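Local structure of SusD homolog (Bacteroides thetaiotaomicron, 3SGH) at residues 158-167 and 178-188; 215-226 and 317-326. The protein probably binds glycans at the outer membrane as a SusD-like lipoprotein, handing them to a partner transporter for uptake. All blocks are in the same frame, centred on the assembly; numbering follows the deposited sequence. Where two conformers were deposited one is given.

Contact 1 of 2, residues 158-167 and 178-188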
loop_
_atom_site.group_PDB
_atom_site.type_symbol
_atom_site.label_atom_id
_atom_site.label_comp_id
_atom_site.label_asym_id
_atom_site.label_seq_id
_atom_site.Cartn_x
_atom_site.Cartn_y
_atom_site.Cartn_z
ATOM N N LEU A 158 -12.806 -19.609 7.361
ATOM C CA LEU A 158 -13.533 -19.047 6.213
ATOM C C LEU A 158 -13.794 -20.120 5.126
ATOM O O LEU A 158 -14.856 -20.108 4.499
ATOM C CB LEU A 158 -12.785 -17.871 5.603
ATOM C CG LEU A 158 -12.684 -16.612 6.479
ATOM C CD1 LEU A 158 -11.662 -15.612 5.914
ATOM C CD2 LEU A 158 -14.118 -15.990 6.680
ATOM N N LYS A 159 -12.837 -21.033 4.923
ATOM C CA LYS A 159 -12.958 -22.063 3.882
ATOM C C LYS A 159 -14.115 -22.997 4.171
ATOM O O LYS A 159 -14.879 -23.336 3.269
ATOM C CB LYS A 159 -11.661 -22.872 3.733
ATOM C CG LYS A 159 -11.660 -23.840 2.563
ATOM C CD LYS A 159 -10.324 -24.616 2.399
ATOM C CE LYS A 159 -10.487 -25.867 1.474
ATOM N NZ LYS A 159 -9.447 -26.919 1.875
ATOM N N SER A 160 -14.242 -23.400 5.420
ATOM C CA SER A 160 -15.367 -24.196 5.823
ATOM C C SER A 160 -16.687 -23.428 5.725
ATOM O O SER A 160 -17.698 -23.936 5.173
ATOM C CB SER A 160 -15.144 -24.669 7.264
ATOM O OG SER A 160 -16.270 -25.395 7.675
ATOM N N ALA A 161 -16.695 -22.216 6.268
ATOM C CA ALA A 161 -17.876 -21.370 6.253
ATOM C C ALA A 161 -18.404 -21.153 4.812
ATOM O O ALA A 161 -19.618 -21.166 4.580
ATOM C CB ALA A 161 -17.555 -20.013 6.949
ATOM N N ALA A 162 -17.502 -20.975 3.855
ATOM C CA ALA A 162 -17.869 -20.659 2.473
ATOM C C ALA A 162 -18.745 -21.769 1.811
ATOM O O ALA A 162 -19.577 -21.478 0.918
ATOM C CB ALA A 162 -16.600 -20.408 1.629
ATOM N N THR A 163 -18.526 -23.011 2.233
ATOM C CA THR A 163 -19.253 -24.181 1.659
ATOM C C THR A 163 -20.759 -24.092 1.947
ATOM O O THR A 163 -21.575 -24.716 1.223
ATOM C CB THR A 163 -18.693 -25.557 2.155
ATOM O OG1 THR A 163 -18.936 -25.730 3.563
ATOM C CG2 THR A 163 -17.196 -25.680 1.868
ATOM N N PHE A 164 -21.148 -23.309 2.975
ATOM C CA PHE A 164 -22.559 -23.252 3.397
ATOM C C PHE A 164 -23.330 -22.155 2.698
ATOM O O PHE A 164 -24.554 -22.093 2.856
ATOM C CB PHE A 164 -22.674 -23.102 4.922
ATOM C CG PHE A 164 -22.124 -24.258 5.665
ATOM C CD1 PHE A 164 -22.881 -25.412 5.831
ATOM C CD2 PHE A 164 -20.850 -24.224 6.177
ATOM C CE1 PHE A 164 -22.363 -26.500 6.524
ATOM C CE2 PHE A 164 -20.339 -25.302 6.860
ATOM C CZ PHE A 164 -21.087 -26.442 7.021
ATOM N N GLY A 165 -22.646 -21.311 1.913
ATOM C CA GLY A 165 -23.263 -20.149 1.294
ATOM C C GLY A 165 -22.982 -18.903 2.137
ATOM O O GLY A 165 -22.305 -18.993 3.171
ATOM N N VAL A 166 -23.558 -17.778 1.716
ATOM C CA VAL A 166 -23.334 -16.455 2.355
ATOM C C VAL A 166 -23.647 -16.502 3.849
ATOM O O VAL A 166 -24.684 -17.039 4.255
ATOM C CB VAL A 166 -24.224 -15.356 1.706
ATOM C CG1 VAL A 166 -24.159 -14.025 2.564
ATOM C CG2 VAL A 166 -23.790 -15.124 0.242
ATOM N N ASN A 167 -22.760 -15.928 4.650
ATOM C CA ASN A 167 -22.859 -16.028 6.107
ATOM C C ASN A 167 -23.749 -14.895 6.598
ATOM O O ASN A 167 -23.486 -13.709 6.312
ATOM C CB ASN A 167 -21.483 -15.954 6.721
ATOM C CG ASN A 167 -21.502 -16.171 8.210
ATOM O OD1 ASN A 167 -21.730 -15.243 8.979
ATOM N ND2 ASN A 167 -21.306 -17.428 8.626
ATOM N N LYS A 178 -20.604 -8.412 1.708
ATOM C CA LYS A 178 -21.991 -8.738 2.128
ATOM C C LYS A 178 -22.114 -10.154 2.710
ATOM O O LYS A 178 -23.137 -10.849 2.545
ATOM C CB LYS A 178 -22.929 -8.551 0.942
ATOM C CG LYS A 178 -22.931 -7.125 0.359
ATOM C CD LYS A 178 -24.002 -6.981 -0.774
ATOM C CE LYS A 178 -24.496 -5.497 -0.989
ATOM N NZ LYS A 178 -23.399 -4.531 -1.400
ATOM N N GLY A 179 -21.055 -10.587 3.380
ATOM C CA GLY A 179 -21.022 -11.880 4.067
ATOM C C GLY A 179 -20.570 -13.070 3.279
ATOM O O GLY A 179 -20.562 -14.165 3.802
ATOM N N ASP A 180 -20.196 -12.863 2.018
ATOM C CA ASP A 180 -19.743 -13.934 1.173
ATOM C C ASP A 180 -18.329 -14.390 1.576
ATOM O O ASP A 180 -17.317 -13.754 1.206
ATOM C CB ASP A 180 -19.792 -13.504 -0.286
ATOM C CG ASP A 180 -19.481 -14.646 -1.245
ATOM O OD1 ASP A 180 -18.837 -15.682 -0.870
ATOM O OD2 ASP A 180 -19.879 -14.515 -2.419
ATOM N N CYS A 181 -18.254 -15.492 2.320
ATOM C CA CYS A 181 -16.954 -15.998 2.786
ATOM C C CYS A 181 -16.065 -16.554 1.689
ATOM O O CYS A 181 -14.848 -16.681 1.907
ATOM C CB CYS A 181 -17.125 -17.055 3.887
ATOM S SG CYS A 181 -17.800 -16.261 5.414
ATOM N N SER A 182 -16.619 -16.893 0.526
ATOM C CA SER A 182 -15.763 -17.278 -0.596
ATOM C C SER A 182 -14.961 -16.083 -1.101
ATOM O O SER A 182 -13.833 -16.246 -1.513
ATOM C CB SER A 182 -16.570 -17.890 -1.737
ATOM O OG SER A 182 -17.105 -19.124 -1.311
ATOM N N LYS A 183 -15.545 -14.889 -1.061
ATOM C CA LYS A 183 -14.819 -13.658 -1.467
ATOM C C LYS A 183 -13.768 -13.322 -0.413
ATOM O O LYS A 183 -12.611 -13.015 -0.742
ATOM C CB LYS A 183 -15.740 -12.471 -1.627
ATOM C CG LYS A 183 -16.721 -12.534 -2.757
ATOM C CD LYS A 183 -16.091 -12.298 -4.117
ATOM C CE LYS A 183 -17.146 -12.303 -5.295
ATOM N NZ LYS A 183 -18.075 -11.127 -5.303
ATOM N N TRP A 184 -14.149 -13.433 0.853
ATOM C CA TRP A 184 -13.157 -13.224 1.898
ATOM C C TRP A 184 -12.009 -14.241 1.844
ATOM O O TRP A 184 -10.861 -13.927 2.185
ATOM C CB TRP A 184 -13.764 -13.211 3.282
ATOM C CG TRP A 184 -14.462 -11.947 3.629
ATOM C CD1 TRP A 184 -15.795 -11.773 3.765
ATOM C CD2 TRP A 184 -13.859 -10.670 3.876
ATOM N NE1 TRP A 184 -16.078 -10.468 4.109
ATOM C CE2 TRP A 184 -14.903 -9.765 4.167
ATOM C CE3 TRP A 184 -12.535 -10.210 3.891
ATOM C CZ2 TRP A 184 -14.669 -8.433 4.468
ATOM C CZ3 TRP A 184 -12.309 -8.872 4.171
ATOM C CH2 TRP A 184 -13.375 -8.006 4.459
ATOM N N LEU A 185 -12.296 -15.456 1.406
ATOM C CA LEU A 185 -11.240 -16.487 1.360
ATOM C C LEU A 185 -10.209 -16.124 0.306
ATOM O O LEU A 185 -9.021 -16.270 0.536
ATOM C CB LEU A 185 -11.858 -17.865 1.083
ATOM C CG LEU A 185 -10.899 -19.065 1.174
ATOM C CD1 LEU A 185 -10.384 -19.271 2.575
ATOM C CD2 LEU A 185 -11.626 -20.363 0.642
ATOM N N LYS A 186 -10.662 -15.677 -0.860
ATOM C CA LYS A 186 -9.772 -15.209 -1.910
ATOM C C LYS A 186 -8.985 -14.002 -1.439
ATOM O O LYS A 186 -7.780 -13.917 -1.680
ATOM C CB LYS A 186 -10.549 -14.902 -3.215
ATOM C CG LYS A 186 -11.019 -16.156 -3.928
ATOM C CD LYS A 186 -11.799 -15.837 -5.217
ATOM C CE LYS A 186 -13.189 -15.314 -4.846
ATOM N NZ LYS A 186 -14.299 -15.551 -5.832
ATOM N N PHE A 187 -9.674 -13.084 -0.746
ATOM C CA PHE A 187 -9.011 -11.890 -0.154
ATOM C C PHE A 187 -7.896 -12.338 0.791
ATOM O O PHE A 187 -6.726 -11.867 0.703
ATOM C CB PHE A 187 -10.030 -11.019 0.581
ATOM C CG PHE A 187 -9.446 -9.784 1.204
ATOM C CD1 PHE A 187 -8.880 -9.845 2.477
ATOM C CD2 PHE A 187 -9.572 -8.548 0.576
ATOM C CE1 PHE A 187 -8.334 -8.684 3.097
ATOM C CE2 PHE A 187 -9.039 -7.387 1.167
ATOM C CZ PHE A 187 -8.417 -7.459 2.451
ATOM N N ALA A 188 -8.228 -13.273 1.667
ATOM C CA ALA A 188 -7.277 -13.741 2.662
ATOM C C ALA A 188 -6.045 -14.419 2.021
ATOM O O ALA A 188 -4.912 -14.188 2.450
ATOM C CB ALA A 188 -7.949 -14.656 3.679
HETATM O O HOH W 1 -19.832 -18.553 0.011
HETATM O O HOH W 2 -20.031 -17.560 2.532
#
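Leu158 to Ala162, at the end of helix 140-162, pack against the start of helix 181-198 with the short axes nearly antiparallel, 153° apart and 8.4 Å at closest approach. Such an antiparallel helix pair is the building unit of the alpha-alpha superhelix of SusD-like proteins. In Leu158, chi1 of -67° sets CG anti to the carbonyl carbon, aimed at helix 181-198, and the branch at CG then sends CD1 to Trp184 CB and CD2 to within 3.9 Å of Cys181 SG. Cysteine suits this buried place, its small SG fitting among Leu158, the Ala161 methyl and Asn167 CB. The Ala162 methyl, small enough for close backbone approach, lies 4.1 Å from Cys181 CB. Farther along, both methyls of Leu185 lie against the backbone and the CB of Lys159, whose long chain leads out to solvent. Gly165, with positive phi, turns the chain back toward residues 178-180. Asp180 caps helix 181-198, its OD1 accepting weakly from Ser182 N, and one water donates to both that OD1 and Ala162 O. A second water accepts from Cys181 N. Where the connecting segment begins and ends, Asn167 N donates a nearly straight bond (168°) to Gly179 O at 2.9 Å.

Contact 2 of 2, residues 215-226 and 317-326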
loop_
_atom_site.group_PDB
_atom_site.type_symbol
_atom_site.label_atom_id
_atom_site.label_comp_id
_atom_site.label_asym_id
_atom_site.label_seq_id
_atom_site.Cartn_x
_atom_site.Cartn_y
_atom_site.Cartn_z
ATOM N N VAL A 215 -1.654 -19.828 -3.284
ATOM C CA VAL A 215 -2.117 -20.075 -4.645
ATOM C C VAL A 215 -3.062 -21.278 -4.709
ATOM O O VAL A 215 -4.095 -21.210 -5.353
ATOM C CB VAL A 215 -0.916 -20.237 -5.614
ATOM C CG1 VAL A 215 -1.413 -20.658 -7.010
ATOM C CG2 VAL A 215 -0.184 -18.926 -5.660
ATOM N N LEU A 216 -2.753 -22.319 -3.952
ATOM C CA LEU A 216 -3.651 -23.484 -3.828
ATOM C C LEU A 216 -4.959 -23.131 -3.097
ATOM O O LEU A 216 -6.017 -23.667 -3.411
ATOM C CB LEU A 216 -2.955 -24.654 -3.130
ATOM C CG LEU A 216 -1.881 -25.390 -3.940
ATOM C CD1 LEU A 216 -1.160 -26.398 -3.044
ATOM C CD2 LEU A 216 -2.483 -26.010 -5.231
ATOM N N GLY A 217 -4.867 -22.252 -2.110
ATOM C CA GLY A 217 -6.032 -21.839 -1.357
ATOM C C GLY A 217 -7.010 -21.117 -2.272
ATOM O O GLY A 217 -8.223 -21.273 -2.128
ATOM N N GLY A 218 -6.474 -20.297 -3.173
ATOM C CA GLY A 218 -7.249 -19.612 -4.186
ATOM C C GLY A 218 -7.179 -18.105 -3.994
ATOM O O GLY A 218 -7.728 -17.577 -3.021
ATOM N N VAL A 219 -6.537 -17.417 -4.921
ATOM C CA VAL A 219 -6.420 -15.954 -4.828
ATOM C C VAL A 219 -7.496 -15.313 -5.710
ATOM O O VAL A 219 -8.267 -16.006 -6.410
ATOM C CB VAL A 219 -4.994 -15.486 -5.223
ATOM C CG1 VAL A 219 -3.932 -15.996 -4.209
ATOM C CG2 VAL A 219 -4.631 -15.961 -6.659
HETATM N N MSE A 220 -7.554 -13.990 -5.701
HETATM C CA MSE A 220 -8.512 -13.270 -6.563
HETATM C C MSE A 220 -8.199 -13.563 -8.031
HETATM O O MSE A 220 -7.024 -13.662 -8.430
HETATM C CB MSE A 220 -8.452 -11.768 -6.330
HETATM C CG MSE A 220 -8.864 -11.325 -4.968
HETATM SE SE MSE A 220 -8.708 -9.410 -4.855
HETATM C CE MSE A 220 -9.309 -9.322 -3.016
ATOM N N GLU A 221 -9.251 -13.729 -8.834
ATOM C CA GLU A 221 -9.103 -14.085 -10.252
ATOM C C GLU A 221 -9.844 -13.173 -11.228
ATOM O O GLU A 221 -9.432 -13.087 -12.378
ATOM C CB GLU A 221 -9.571 -15.506 -10.504
ATOM C CG GLU A 221 -8.731 -16.534 -9.788
ATOM C CD GLU A 221 -7.370 -16.762 -10.430
ATOM O OE1 GLU A 221 -6.959 -15.993 -11.340
ATOM O OE2 GLU A 221 -6.697 -17.755 -10.031
ATOM N N SER A 222 -10.848 -12.456 -10.748
ATOM C CA SER A 222 -11.647 -11.579 -11.609
ATOM C C SER A 222 -12.010 -10.291 -10.899
ATOM O O SER A 222 -11.940 -10.204 -9.650
ATOM C CB SER A 222 -12.933 -12.286 -12.028
ATOM O OG SER A 222 -13.761 -12.530 -10.909
ATOM N N VAL A 223 -12.396 -9.285 -11.673
ATOM C CA VAL A 223 -12.710 -7.953 -11.101
ATOM C C VAL A 223 -13.809 -7.983 -10.037
ATOM O O VAL A 223 -13.785 -7.163 -9.118
ATOM C CB VAL A 223 -13.004 -6.877 -12.187
ATOM C CG1 VAL A 223 -11.763 -6.635 -13.027
ATOM C CG2 VAL A 223 -14.198 -7.256 -13.056
ATOM N N GLY A 224 -14.734 -8.938 -10.127
ATOM C CA GLY A 224 -15.791 -9.098 -9.114
ATOM C C GLY A 224 -15.267 -9.531 -7.755
ATOM O O GLY A 224 -15.982 -9.509 -6.766
ATOM N N ASP A 225 -14.012 -9.953 -7.715
ATOM C CA ASP A 225 -13.378 -10.354 -6.484
ATOM C C ASP A 225 -12.749 -9.194 -5.684
ATOM O O ASP A 225 -12.435 -9.337 -4.486
ATOM C CB ASP A 225 -12.272 -11.375 -6.787
ATOM C CG ASP A 225 -12.792 -12.680 -7.390
ATOM O OD1 ASP A 225 -13.969 -13.004 -7.215
ATOM O OD2 ASP A 225 -11.993 -13.419 -8.048
ATOM N N SER A 226 -12.521 -8.067 -6.349
ATOM C CA SER A 226 -11.840 -6.940 -5.742
ATOM C C SER A 226 -12.606 -6.418 -4.546
ATOM O O SER A 226 -13.838 -6.452 -4.530
ATOM C CB SER A 226 -11.681 -5.814 -6.770
ATOM O OG SER A 226 -10.804 -6.262 -7.846
HETATM N N MSE A 317 -8.226 -3.831 -2.186
HETATM C CA MSE A 317 -7.325 -4.720 -2.869
HETATM C C MSE A 317 -7.944 -5.168 -4.162
HETATM O O MSE A 317 -9.115 -5.585 -4.172
HETATM C CB MSE A 317 -7.049 -5.926 -1.971
HETATM C CG MSE A 317 -6.104 -6.943 -2.598
HETATM SE SE MSE A 317 -5.997 -8.571 -1.440
HETATM C CE MSE A 317 -4.966 -7.755 -0.153
ATOM N N TYR A 318 -7.180 -5.103 -5.241
ATOM C CA TYR A 318 -7.679 -5.400 -6.570
ATOM C C TYR A 318 -7.278 -6.768 -7.059
ATOM O O TYR A 318 -6.188 -7.253 -6.758
ATOM C CB TYR A 318 -7.123 -4.398 -7.571
ATOM C CG TYR A 318 -7.498 -2.944 -7.388
ATOM C CD1 TYR A 318 -8.797 -2.510 -7.492
ATOM C CD2 TYR A 318 -6.547 -2.014 -7.090
ATOM C CE1 TYR A 318 -9.137 -1.186 -7.371
ATOM C CE2 TYR A 318 -6.889 -0.658 -6.995
ATOM C CZ TYR A 318 -8.169 -0.251 -7.155
ATOM O OH TYR A 318 -8.450 1.112 -7.044
ATOM N N ALA A 319 -8.147 -7.376 -7.875
ATOM C CA ALA A 319 -7.862 -8.683 -8.440
ATOM C C ALA A 319 -6.529 -8.667 -9.228
ATOM O O ALA A 319 -5.787 -9.668 -9.224
ATOM C CB ALA A 319 -9.026 -9.178 -9.316
ATOM N N ALA A 320 -6.229 -7.532 -9.879
ATOM C CA ALA A 320 -4.968 -7.385 -10.632
ATOM C C ALA A 320 -3.735 -7.692 -9.773
ATOM O O ALA A 320 -2.760 -8.254 -10.273
ATOM C CB ALA A 320 -4.867 -5.960 -11.272
ATOM N N GLU A 321 -3.772 -7.334 -8.485
ATOM C CA GLU A 321 -2.608 -7.529 -7.613
ATOM C C GLU A 321 -2.274 -9.013 -7.497
ATOM O O GLU A 321 -1.093 -9.371 -7.483
ATOM C CB GLU A 321 -2.844 -6.939 -6.220
ATOM C CG GLU A 321 -1.578 -6.940 -5.384
ATOM C CD GLU A 321 -1.727 -6.373 -3.971
ATOM O OE1 GLU A 321 -2.783 -5.790 -3.664
ATOM O OE2 GLU A 321 -0.733 -6.466 -3.202
ATOM N N ALA A 322 -3.309 -9.870 -7.426
ATOM C CA ALA A 322 -3.064 -11.327 -7.336
ATOM C C ALA A 322 -2.354 -11.873 -8.563
ATOM O O ALA A 322 -1.516 -12.815 -8.456
ATOM C CB ALA A 322 -4.369 -12.114 -7.083
ATOM N N ALA A 323 -2.667 -11.316 -9.726
ATOM C CA ALA A 323 -2.016 -11.746 -10.964
ATOM C C ALA A 323 -0.552 -11.293 -10.943
ATOM O O ALA A 323 0.355 -12.067 -11.241
ATOM C CB ALA A 323 -2.739 -11.197 -12.154
ATOM N N PHE A 324 -0.303 -10.035 -10.562
ATOM C CA PHE A 324 1.075 -9.523 -10.560
ATOM C C PHE A 324 1.940 -10.165 -9.486
ATOM O O PHE A 324 3.132 -10.318 -9.695
ATOM C CB PHE A 324 1.147 -7.989 -10.450
ATOM C CG PHE A 324 0.686 -7.267 -11.682
ATOM C CD1 PHE A 324 1.429 -7.307 -12.871
ATOM C CD2 PHE A 324 -0.476 -6.533 -11.652
ATOM C CE1 PHE A 324 0.976 -6.646 -13.986
ATOM C CE2 PHE A 324 -0.938 -5.836 -12.763
ATOM C CZ PHE A 324 -0.218 -5.894 -13.938
ATOM N N LEU A 325 1.345 -10.540 -8.349
ATOM C CA LEU A 325 2.079 -11.268 -7.305
ATOM C C LEU A 325 2.542 -12.632 -7.848
ATOM O O LEU A 325 3.709 -13.041 -7.666
ATOM C CB LEU A 325 1.183 -11.439 -6.076
ATOM C CG LEU A 325 0.979 -10.135 -5.254
ATOM C CD1 LEU A 325 -0.148 -10.326 -4.295
ATOM C CD2 LEU A 325 2.259 -9.687 -4.550
ATOM N N ARG A 326 1.630 -13.323 -8.545
ATOM C CA ARG A 326 1.937 -14.615 -9.168
ATOM C C ARG A 326 2.956 -14.462 -10.293
ATOM O O ARG A 326 3.801 -15.330 -10.480
ATOM C CB ARG A 326 0.639 -15.318 -9.656
ATOM C CG ARG A 326 -0.177 -15.864 -8.485
ATOM C CD ARG A 326 -1.458 -16.531 -8.926
ATOM N NE ARG A 326 -2.408 -15.559 -9.431
ATOM C CZ ARG A 326 -3.583 -15.860 -9.976
ATOM N NH1 ARG A 326 -3.972 -17.129 -10.079
ATOM N NH2 ARG A 326 -4.383 -14.903 -10.398
HETATM O O HOH W 3 -5.820 -12.265 -10.380
#
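Arg326 and Glu221 form a salt bridge end-on: NH2 donates to Glu221 OE1 at 3.0 Å and NH1 to Glu221 OE2 at 2.8 Å. The two flat groups are not coplanar, their planes standing 62° apart; OE1 lies in the guanidinium plane, whereas NH2 meets it from above the carboxylate. Glu221 starts out pointing away from the helix, and a bend at chi2 (-75°) swings its carboxylate back. Arg326 bends at chi3 (-70°), bringing NE within 3.0 Å of Ala322 O, one turn earlier, which fixes the guanidinium's rotation. Val219 CG2 rests over the centre of one guanidinium face, 3.5 Å from Arg326 CZ. Replacing Arg326 by an alanine is likely to leave the Glu221 carboxylate without its charged mate and Val219 CG2 without the flat surface it packs on. Alanine suits the start of the helix, where the Ala319 methyl is already 3.1 Å from Ser222 O and that of Ala322 faces Met220 O. Selenomethionine Met220, extended beyond CG, packs against Ala319, with its CE 3.7 Å from SE of Met317, also selenomethionine. Ser226 OG, itself bonded to Glu354, accepts from Ala319 N at 2.9 Å. A water donates to both Met220 O and Ala319 O. Leaving helix 204-217, residues 218-226 run along the first turns of helix 319-331 into strand 227-229, antiparallel partner of strand 314-317, inside the alpha-alpha superhelix of the SusD family.

How the contacts relate
Contact 1 lies toward the periphery, its centre about 24 Å from that of the chain, and is partly buried; contact 2 is buried, about 15 Å out on the same side. Contact 1 pairs two long helices separated by a short one, 168-171, through leucine, alanine and cysteine side chains, with waters where they are joined. Contact 2 joins parts about 90 residues apart and sets a charged pair and buried polar bonds among apolar groups. Helix 181-198 connects them: Lys186 NZ forms a salt bridge with Asp225 OD1, Lys183 NZ reaches Gly224 O, and the Phe187 ring packs on Met220 CE. One face of this helix thus serves contact 1, while other residues hold the loop of contact 2.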